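Local coordinates for protein bacterioferritin (Rhodobacter capsulatus, PDB 1JGC) that stores iron in a 24-subunit, heme-containing shell and probably oxidises ferrous iron with dioxygen to build a ferric mineral core in its central cavity, at residues A92-A97 / T125-H130. Sequence-based numbering, arbitrary orientation.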
loop_
_atom_site.group_PDB
_atom_site.type_symbol
_atom_site.label_atom_id
_atom_site.label_comp_id
_atom_site.label_asym_id
_atom_site.label_seq_id
_atom_site.Cartn_x
_atom_site.Cartn_y
_atom_site.Cartn_z
ATOM N N ALA A 92 49.939 18.533 15.353
ATOM C CA ALA A 92 51.054 19.391 14.967
ATOM C C ALA A 92 50.761 20.046 13.614
ATOM O O ALA A 92 51.031 21.236 13.411
ATOM C CB ALA A 92 52.350 18.583 14.893
ATOM N N GLY A 93 50.206 19.264 12.694
ATOM C CA GLY A 93 49.874 19.793 11.385
ATOM C C GLY A 93 48.760 20.832 11.433
ATOM O O GLY A 93 48.739 21.765 10.622
ATOM N N GLU A 94 47.832 20.690 12.376
ATOM C CA GLU A 94 46.730 21.637 12.479
ATOM C C GLU A 94 47.235 22.993 12.913
ATOM O O GLU A 94 46.820 24.021 12.371
ATOM C CB GLU A 94 45.698 21.150 13.490
ATOM C CG GLU A 94 45.083 19.820 13.130
ATOM C CD GLU A 94 44.031 19.942 12.060
ATOM O OE1 GLU A 94 44.000 20.982 11.351
ATOM O OE2 GLU A 94 43.231 18.986 11.928
ATOM N N HIS A 95 48.130 22.994 13.897
ATOM C CA HIS A 95 48.689 24.236 14.420
ATOM C C HIS A 95 49.437 25.005 13.336
ATOM O O HIS A 95 49.319 26.224 13.250
ATOM C CB HIS A 95 49.592 23.933 15.620
ATOM C CG HIS A 95 48.833 23.664 16.887
ATOM N ND1 HIS A 95 49.288 22.798 17.860
ATOM C CD2 HIS A 95 47.665 24.170 17.353
ATOM C CE1 HIS A 95 48.435 22.781 18.870
ATOM N NE2 HIS A 95 47.441 23.604 18.588
ATOM N N ASP A 96 50.198 24.298 12.503
ATOM C CA ASP A 96 50.911 24.963 11.421
ATOM C C ASP A 96 49.903 25.557 10.448
ATOM O O ASP A 96 50.052 26.705 10.015
ATOM C CB ASP A 96 51.814 23.989 10.669
ATOM C CG ASP A 96 53.006 23.555 11.487
ATOM O OD1 ASP A 96 53.271 24.199 12.537
ATOM O OD2 ASP A 96 53.683 22.579 11.074
ATOM N N ALA A 97 48.874 24.779 10.103
ATOM C CA ALA A 97 47.845 25.252 9.176
ATOM C C ALA A 97 47.121 26.478 9.735
ATOM O O ALA A 97 46.932 27.463 9.024
ATOM C CB ALA A 97 46.838 24.130 8.866
ATOM N N THR A 125 37.923 28.177 11.140
ATOM C CA THR A 125 36.859 27.612 11.962
ATOM C C THR A 125 36.862 26.081 11.924
ATOM O O THR A 125 36.746 25.444 12.963
ATOM C CB THR A 125 35.473 28.130 11.530
ATOM O OG1 THR A 125 35.466 29.561 11.581
ATOM C CG2 THR A 125 34.397 27.612 12.468
ATOM N N ASP A 126 37.004 25.489 10.740
ATOM C CA ASP A 126 37.038 24.030 10.642
ATOM C C ASP A 126 38.265 23.457 11.358
ATOM O O ASP A 126 38.168 22.461 12.073
ATOM C CB ASP A 126 37.077 23.564 9.183
ATOM C CG ASP A 126 35.821 23.912 8.416
ATOM O OD1 ASP A 126 34.740 24.035 9.036
ATOM O OD2 ASP A 126 35.915 24.045 7.174
ATOM N N GLU A 127 39.423 24.078 11.158
ATOM C CA GLU A 127 40.626 23.579 11.794
ATOM C C GLU A 127 40.558 23.680 13.321
ATOM O O GLU A 127 41.053 22.800 14.022
ATOM C CB GLU A 127 41.860 24.300 11.239
ATOM C CG GLU A 127 42.792 23.388 10.410
ATOM C CD GLU A 127 42.152 22.827 9.124
ATOM O OE1 GLU A 127 41.133 22.087 9.198
ATOM O OE2 GLU A 127 42.681 23.118 8.017
ATOM N N GLU A 128 39.941 24.731 13.850
ATOM C CA GLU A 128 39.837 24.825 15.295
ATOM C C GLU A 128 38.929 23.688 15.762
ATOM O O GLU A 128 39.077 23.173 16.875
ATOM C CB GLU A 128 39.307 26.200 15.727
ATOM C CG GLU A 128 40.420 27.251 15.810
ATOM C CD GLU A 128 40.048 28.505 16.603
ATOM O OE1 GLU A 128 39.253 28.422 17.566
ATOM O OE2 GLU A 128 40.580 29.586 16.277
ATOM N N GLY A 129 38.011 23.279 14.888
ATOM C CA GLY A 129 37.124 22.175 15.204
ATOM C C GLY A 129 37.918 20.880 15.354
ATOM O O GLY A 129 37.718 20.125 16.316
ATOM N N HIS A 130 38.821 20.620 14.409
ATOM C CA HIS A 130 39.663 19.424 14.460
ATOM C C HIS A 130 40.580 19.481 15.685
ATOM O O HIS A 130 40.797 18.472 16.353
ATOM C CB HIS A 130 40.519 19.309 13.194
ATOM C CG HIS A 130 39.734 19.005 11.956
ATOM N ND1 HIS A 130 40.238 19.212 10.687
ATOM C CD2 HIS A 130 38.488 18.494 11.790
ATOM C CE1 HIS A 130 39.335 18.843 9.792
ATOM N NE2 HIS A 130 38.265 18.403 10.436
#
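Glu94 reaches from helix 83-111 to His130 and Glu127 on helix 114-144, bringing together two carboxylates and one imidazole of the ferroxidase centre, here without metal. The one hydrogen bond across the contact is weak: His130 ND1 donates to Glu94 OE2 over 3.2 Å, bent to 121° at the hydrogen. That oxygen lies at the edge of the ring, near its plane, while the carboxylate itself is turned about halfway to perpendicular. With CG beside the backbone N and the chain bent at chi2 (-78°), Glu94 crosses the His130 side chain at about a right angle. On its other nitrogen, NE2, His130 is hydrogen-bonded to Glu50.

Charge dominates the second pairing. Glu94 OE1 and Glu127 OE1 are 3.8 Å apart, and Glu51 adds a further acid beside Glu127; the acids gather where two iron cations would bind. Glu127 OE2 has a weak hydrogen bond to Tyr101. Glu94 and His130 are assigned as ligands of the second iron when the site is filled, Glu127 of both. An alanine at Glu94 would probably leave His130 ND1 without this weak acceptor and the second iron without one of its ligands.

Ala97 adds a marginal van der Waals contact, its CB 4.4 Å from Glu127 OE2. The two segments run antiparallel, at 156°, their axes 9.8 Å apart at closest approach, within the ferritin four-helix bundle; helix 5-34 brings Glu18 beside Glu127, and helix 38-64 sets Glu51 against His130.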